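PDB 6FN6: fatty acid synthase 1, isoform A from Drosophila melanogaster, which probably builds long-chain saturated fatty acids from acetyl-CoA and malonyl-CoA with NADPH, this chain being its dehydratase, enoylreductase and ketoreductase modifying region. Local coordinates for residues A459-F464 and G490-G495; Y483-C488 and R513-Q518. All blocks are in the same frame, centred on the assembly; numbering follows the deposited sequence.

Interaction 1. Residues A459-F464 and G490-G495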
loop_
_atom_site.group_PDB
_atom_site.type_symbol
_atom_site.label_atom_id
_atom_site.label_comp_id
_atom_site.label_asym_id
_atom_site.label_seq_id
_atom_site.Cartn_x
_atom_site.Cartn_y
_atom_site.Cartn_z
ATOM N N ALA A 459 -10.922 -33.822 76.609
ATOM C CA ALA A 459 -10.966 -32.912 75.462
ATOM C C ALA A 459 -11.662 -31.593 75.798
ATOM O O ALA A 459 -12.655 -31.227 75.169
ATOM C CB ALA A 459 -11.659 -33.582 74.283
ATOM N N THR A 460 -11.130 -30.887 76.789
ATOM C CA THR A 460 -11.671 -29.597 77.203
ATOM C C THR A 460 -10.617 -28.503 77.035
ATOM O O THR A 460 -9.430 -28.795 76.893
ATOM C CB THR A 460 -12.151 -29.634 78.668
ATOM O OG1 THR A 460 -12.551 -28.321 79.080
ATOM C CG2 THR A 460 -11.051 -30.149 79.588
ATOM N N GLU A 461 -11.056 -27.249 77.041
ATOM C CA GLU A 461 -10.150 -26.123 76.825
ATOM C C GLU A 461 -9.449 -25.702 78.114
ATOM O O GLU A 461 -8.423 -25.023 78.076
ATOM C CB GLU A 461 -10.909 -24.930 76.237
ATOM C CG GLU A 461 -11.822 -24.214 77.226
ATOM C CD GLU A 461 -12.575 -23.061 76.592
ATOM O OE1 GLU A 461 -12.268 -22.716 75.429
ATOM O OE2 GLU A 461 -13.473 -22.498 77.254
ATOM N N GLN A 462 -10.001 -26.106 79.253
ATOM C CA GLN A 462 -9.412 -25.762 80.543
ATOM C C GLN A 462 -8.111 -26.533 80.745
ATOM O O GLN A 462 -7.220 -26.086 81.469
ATOM C CB GLN A 462 -10.398 -26.044 81.680
ATOM C CG GLN A 462 -10.721 -27.511 81.892
ATOM C CD GLN A 462 -11.789 -27.717 82.948
ATOM O OE1 GLN A 462 -12.086 -26.815 83.730
ATOM N NE2 GLN A 462 -12.380 -28.908 82.970
ATOM N N ASN A 463 -8.008 -27.690 80.099
ATOM C CA ASN A 463 -6.773 -28.465 80.102
ATOM C C ASN A 463 -6.083 -28.323 78.750
ATOM O O ASN A 463 -6.565 -28.831 77.738
ATOM C CB ASN A 463 -7.048 -29.937 80.406
ATOM C CG ASN A 463 -5.796 -30.788 80.335
ATOM O OD1 ASN A 463 -4.680 -30.284 80.466
ATOM N ND2 ASN A 463 -5.976 -32.088 80.131
ATOM N N PHE A 464 -4.952 -27.626 78.745
ATOM C CA PHE A 464 -4.249 -27.300 77.509
ATOM C C PHE A 464 -3.555 -28.525 76.910
ATOM O O PHE A 464 -3.272 -28.567 75.711
ATOM C CB PHE A 464 -3.230 -26.190 77.783
ATOM C CG PHE A 464 -2.552 -25.662 76.551
ATOM C CD1 PHE A 464 -3.255 -24.898 75.634
ATOM C CD2 PHE A 464 -1.212 -25.917 76.317
ATOM C CE1 PHE A 464 -2.635 -24.404 74.502
ATOM C CE2 PHE A 464 -0.587 -25.427 75.185
ATOM C CZ PHE A 464 -1.299 -24.668 74.279
ATOM N N GLY A 490 -19.965 -29.034 75.639
ATOM C CA GLY A 490 -20.110 -27.615 75.917
ATOM C C GLY A 490 -18.817 -26.824 75.871
ATOM O O GLY A 490 -18.544 -26.017 76.760
ATOM N N GLU A 491 -18.024 -27.052 74.829
ATOM C CA GLU A 491 -16.750 -26.360 74.667
ATOM C C GLU A 491 -16.726 -25.439 73.450
ATOM O O GLU A 491 -17.194 -25.800 72.371
ATOM C CB GLU A 491 -15.612 -27.375 74.564
ATOM C CG GLU A 491 -15.381 -28.181 75.828
ATOM C CD GLU A 491 -14.905 -27.314 76.971
ATOM O OE1 GLU A 491 -14.112 -26.383 76.715
ATOM O OE2 GLU A 491 -15.294 -27.577 78.128
ATOM N N GLU A 492 -16.174 -24.244 73.639
ATOM C CA GLU A 492 -16.021 -23.278 72.556
ATOM C C GLU A 492 -14.700 -23.504 71.829
ATOM O O GLU A 492 -13.782 -24.129 72.359
ATOM C CB GLU A 492 -16.095 -21.840 73.083
ATOM C CG GLU A 492 -17.483 -21.398 73.539
ATOM C CD GLU A 492 -17.970 -22.127 74.776
ATOM O OE1 GLU A 492 -17.334 -23.125 75.174
ATOM O OE2 GLU A 492 -18.994 -21.699 75.350
ATOM N N LEU A 493 -14.625 -22.998 70.605
ATOM C CA LEU A 493 -13.458 -23.157 69.745
ATOM C C LEU A 493 -13.165 -24.632 69.516
ATOM O O LEU A 493 -12.008 -25.031 69.375
ATOM C CB LEU A 493 -12.227 -22.479 70.351
ATOM C CG LEU A 493 -12.241 -20.953 70.438
ATOM C CD1 LEU A 493 -10.997 -20.474 71.167
ATOM C CD2 LEU A 493 -12.353 -20.312 69.067
ATOM N N PHE A 494 -14.217 -25.442 69.483
ATOM C CA PHE A 494 -14.092 -26.817 69.031
ATOM C C PHE A 494 -15.263 -27.165 68.130
ATOM O O PHE A 494 -16.305 -27.628 68.598
ATOM C CB PHE A 494 -14.024 -27.786 70.213
ATOM C CG PHE A 494 -12.726 -27.727 70.969
ATOM C CD1 PHE A 494 -11.521 -27.963 70.328
ATOM C CD2 PHE A 494 -12.713 -27.443 72.322
ATOM C CE1 PHE A 494 -10.326 -27.910 71.024
ATOM C CE2 PHE A 494 -11.525 -27.389 73.023
ATOM C CZ PHE A 494 -10.329 -27.622 72.373
ATOM N N GLY A 495 -15.096 -26.904 66.839
ATOM C CA GLY A 495 -16.065 -27.321 65.848
ATOM C C GLY A 495 -15.982 -28.821 65.686
ATOM O O GLY A 495 -14.884 -29.377 65.629
#
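E491 reaches over to the loop backbone at T460 and E461, and its carboxylate makes the polar part of the contact. The chain folds at its second torsion (chi2 -66°), which brings the carboxylate round to T460 and E461. One oxygen, OE1, takes the E461 N-H at 3.2 Å, a fairly straight bond that meets the carboxylate from above its plane. The other oxygen, OE2, receives a weak bond of 3.0 Å from T460 OG1. That hydroxyl is also the acceptor of a weak bond from the Q462 amide, so it stands between its own loop and the acid. The E461 side chain crosses that of E491 at a slant: its CG lies 3.2 Å from E491 OE1, while its OE2 stays 4.0 Å from the same E491 OE1, the two carboxylate planes nearly perpendicular. Cut back to an alanine, this position would offer no acceptor, and the E461 amide and T460 hydroxyl would probably lose their hold on the facing loop. With E492 OE1 4.4 Å from E461 OE2, three acids gather here, which probably raises the proton affinity of one or more of them. L493 turns to helix 1072-1090, packing on A1080 and I1084. F494 brings its ring edge, not its face, to E461: CE2 is 4.0 Å from E461 N, which lies near the ring plane, and 4.1 Å from E461 CB. The ring also touches L1076, so the same helix backs this loop. G495 holds the N-cap position, just before helix 496-504. The contact thus joins two loops, each leading from a parallel strand (454-457 and 483-489) to the next helix, as in a Rossmann-type alpha/beta fold, here in the pseudo-ketoreductase part of the synthase.

Interaction 2. Residues Y483-C488 and R513-Q518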
loop_
_atom_site.group_PDB
_atom_site.type_symbol
_atom_site.label_atom_id
_atom_site.label_comp_id
_atom_site.label_asym_id
_atom_site.label_seq_id
_atom_site.Cartn_x
_atom_site.Cartn_y
_atom_site.Cartn_z
ATOM N N TYR A 483 -10.799 -49.121 73.038
ATOM C CA TYR A 483 -11.294 -48.020 72.218
ATOM C C TYR A 483 -11.288 -46.732 73.041
ATOM O O TYR A 483 -11.497 -46.762 74.252
ATOM C CB TYR A 483 -12.699 -48.323 71.690
ATOM C CG TYR A 483 -12.754 -49.502 70.741
ATOM C CD1 TYR A 483 -12.881 -50.802 71.214
ATOM C CD2 TYR A 483 -12.679 -49.312 69.367
ATOM C CE1 TYR A 483 -12.930 -51.878 70.345
ATOM C CE2 TYR A 483 -12.728 -50.382 68.492
ATOM C CZ TYR A 483 -12.855 -51.660 68.984
ATOM O OH TYR A 483 -12.904 -52.720 68.106
ATOM N N VAL A 484 -11.020 -45.607 72.385
ATOM C CA VAL A 484 -10.927 -44.327 73.079
ATOM C C VAL A 484 -12.114 -43.434 72.739
ATOM O O VAL A 484 -12.388 -43.165 71.569
ATOM C CB VAL A 484 -9.604 -43.619 72.745
ATOM C CG1 VAL A 484 -9.495 -42.302 73.498
ATOM C CG2 VAL A 484 -8.420 -44.521 73.063
ATOM N N TYR A 485 -12.817 -42.975 73.770
ATOM C CA TYR A 485 -13.930 -42.054 73.587
ATOM C C TYR A 485 -13.479 -40.634 73.889
ATOM O O TYR A 485 -13.130 -40.315 75.025
ATOM C CB TYR A 485 -15.115 -42.421 74.485
ATOM C CG TYR A 485 -15.870 -43.651 74.040
ATOM C CD1 TYR A 485 -16.864 -43.567 73.077
ATOM C CD2 TYR A 485 -15.601 -44.894 74.600
ATOM C CE1 TYR A 485 -17.558 -44.689 72.668
ATOM C CE2 TYR A 485 -16.292 -46.020 74.198
ATOM C CZ TYR A 485 -17.270 -45.910 73.234
ATOM O OH TYR A 485 -17.959 -47.029 72.832
ATOM N N VAL A 486 -13.480 -39.789 72.865
ATOM C CA VAL A 486 -13.128 -38.387 73.032
ATOM C C VAL A 486 -14.411 -37.611 73.282
ATOM O O VAL A 486 -15.265 -37.510 72.402
ATOM C CB VAL A 486 -12.374 -37.839 71.805
ATOM C CG1 VAL A 486 -11.821 -36.452 72.089
ATOM C CG2 VAL A 486 -11.258 -38.790 71.388
ATOM N N VAL A 487 -14.551 -37.074 74.488
ATOM C CA VAL A 487 -15.776 -36.386 74.883
ATOM C C VAL A 487 -15.551 -34.883 74.900
ATOM O O VAL A 487 -14.672 -34.393 75.599
ATOM C CB VAL A 487 -16.268 -36.879 76.258
ATOM C CG1 VAL A 487 -17.552 -36.164 76.658
ATOM C CG2 VAL A 487 -16.483 -38.383 76.235
ATOM N N CYS A 488 -16.348 -34.155 74.126
ATOM C CA CYS A 488 -16.236 -32.700 74.059
ATOM C C CYS A 488 -17.589 -32.045 74.330
ATOM O O CYS A 488 -18.337 -31.744 73.399
ATOM C CB CYS A 488 -15.705 -32.261 72.694
ATOM S SG CYS A 488 -15.516 -30.471 72.528
ATOM N N ARG A 513 -13.457 -42.551 69.163
ATOM C CA ARG A 513 -14.875 -42.279 68.930
ATOM C C ARG A 513 -15.250 -40.919 69.517
ATOM O O ARG A 513 -15.156 -40.715 70.726
ATOM C CB ARG A 513 -15.753 -43.373 69.544
ATOM C CG ARG A 513 -15.442 -44.787 69.074
ATOM C CD ARG A 513 -15.812 -45.000 67.613
ATOM N NE ARG A 513 -15.564 -46.377 67.183
ATOM C CZ ARG A 513 -14.411 -46.820 66.690
ATOM N NH1 ARG A 513 -13.374 -46.003 66.562
ATOM N NH2 ARG A 513 -14.290 -48.090 66.328
ATOM N N LEU A 514 -15.694 -40.001 68.662
ATOM C CA LEU A 514 -16.009 -38.641 69.096
ATOM C C LEU A 514 -17.437 -38.517 69.612
ATOM O O LEU A 514 -18.397 -38.846 68.915
ATOM C CB LEU A 514 -15.794 -37.653 67.948
ATOM C CG LEU A 514 -16.225 -36.207 68.212
ATOM C CD1 LEU A 514 -15.486 -35.623 69.407
ATOM C CD2 LEU A 514 -15.993 -35.362 66.977
ATOM N N VAL A 515 -17.561 -38.026 70.842
ATOM C CA VAL A 515 -18.859 -37.764 71.452
ATOM C C VAL A 515 -18.990 -36.261 71.684
ATOM O O VAL A 515 -18.477 -35.725 72.666
ATOM C CB VAL A 515 -19.030 -38.560 72.759
ATOM C CG1 VAL A 515 -20.414 -38.342 73.352
ATOM C CG2 VAL A 515 -18.787 -40.041 72.505
ATOM N N PHE A 516 -19.671 -35.590 70.761
ATOM C CA PHE A 516 -19.771 -34.134 70.772
ATOM C C PHE A 516 -21.152 -33.680 71.248
ATOM O O PHE A 516 -22.165 -33.998 70.626
ATOM C CB PHE A 516 -19.486 -33.577 69.374
ATOM C CG PHE A 516 -19.200 -32.104 69.354
ATOM C CD1 PHE A 516 -20.230 -31.181 69.331
ATOM C CD2 PHE A 516 -17.895 -31.646 69.335
ATOM C CE1 PHE A 516 -19.963 -29.825 69.307
ATOM C CE2 PHE A 516 -17.621 -30.292 69.307
ATOM C CZ PHE A 516 -18.656 -29.381 69.291
ATOM N N VAL A 517 -21.187 -32.934 72.347
ATOM C CA VAL A 517 -22.448 -32.481 72.925
ATOM C C VAL A 517 -22.457 -30.962 73.066
ATOM O O VAL A 517 -21.735 -30.401 73.888
ATOM C CB VAL A 517 -22.698 -33.156 74.291
ATOM C CG1 VAL A 517 -24.026 -32.710 74.875
ATOM C CG2 VAL A 517 -22.646 -34.673 74.160
ATOM N N GLN A 518 -23.295 -30.303 72.271
ATOM C CA GLN A 518 -23.364 -28.846 72.278
ATOM C C GLN A 518 -23.882 -28.316 73.609
ATOM O O GLN A 518 -23.252 -27.463 74.233
ATOM C CB GLN A 518 -24.259 -28.342 71.143
ATOM C CG GLN A 518 -23.771 -28.698 69.751
ATOM C CD GLN A 518 -24.520 -27.946 68.666
ATOM O OE1 GLN A 518 -25.458 -27.200 68.949
ATOM N NE2 GLN A 518 -24.107 -28.137 67.418
#
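Strands Y483-C488 and R513-V517 run parallel with their axes 4.7 Å apart and turned by 21°, stitched by a ladder of alternating backbone bonds: R513 N to V484 O, V486 N to R513 O, V515 N to V486 O, C488 N to V515 O and V517 N to C488 O. The last, from V517 N to C488 O, is the longest at 3.3 Å. On one side of the sheet Y485, V487, R513 and V515 pack together. The Y485 ring meets the arginine obliquely, CD1 lying 3.7 Å from R513 CB, and its CD1 also reaches V515 CG2 at 4.1 Å; its hydroxyl bonds R452, while F525 packs on Y485, V487 and V515. R513 bends at its second torsion (chi2 -69°) and so carries its guanidinium back beside Y483, whose CE2 comes 3.5 Å from R513 NH2. Ring and guanidinium planes stand 69° apart, with Y483 CD2 over one guanidinium face, so this is no flat stack. R513 NE forms a salt bridge to D539 and NH1 bonds K510 O, which together fix the rotation of the group. The opposite side carries V486, C488, L514 and F516, where helix 496-504 lies against V486, L514 and F516. L514 CD1 rests 3.5 Å from V486 O, and the C488 sulfur meets F516 obliquely in a sulfur-aromatic contact, SG being 3.9 Å from F516 CE2. C488 O sits over one face of that ring, toward its rim. Strand 483-489, helix 496-504 and strand 512-517 form a beta-alpha-beta crossover, the building unit of the Rossmann-type fold, within the pseudo-ketoreductase part of the chain.

How the interactions relate
Both contacts involve strand 483-489 or the loop that leaves it: interaction 1 pairs that loop with the one after strand 454-457, interaction 2 pairs the strand with 512-517. Interaction 2 is the buried interior of the sheet, where a regular backbone ladder is flanked by apolar side chains and one arginine held by partners beyond the strands. Interaction 1, about 12 Å away centre to centre, is partly exposed; there one glutamate, E491, accepts from an amide and, weakly, from a hydroxyl, with two more acids close by. The two meet directly: G490 N probably bonds V517 O at 2.8 Å, carrying the strand pairing into the loop, and A459 CB packs on V486 CG1.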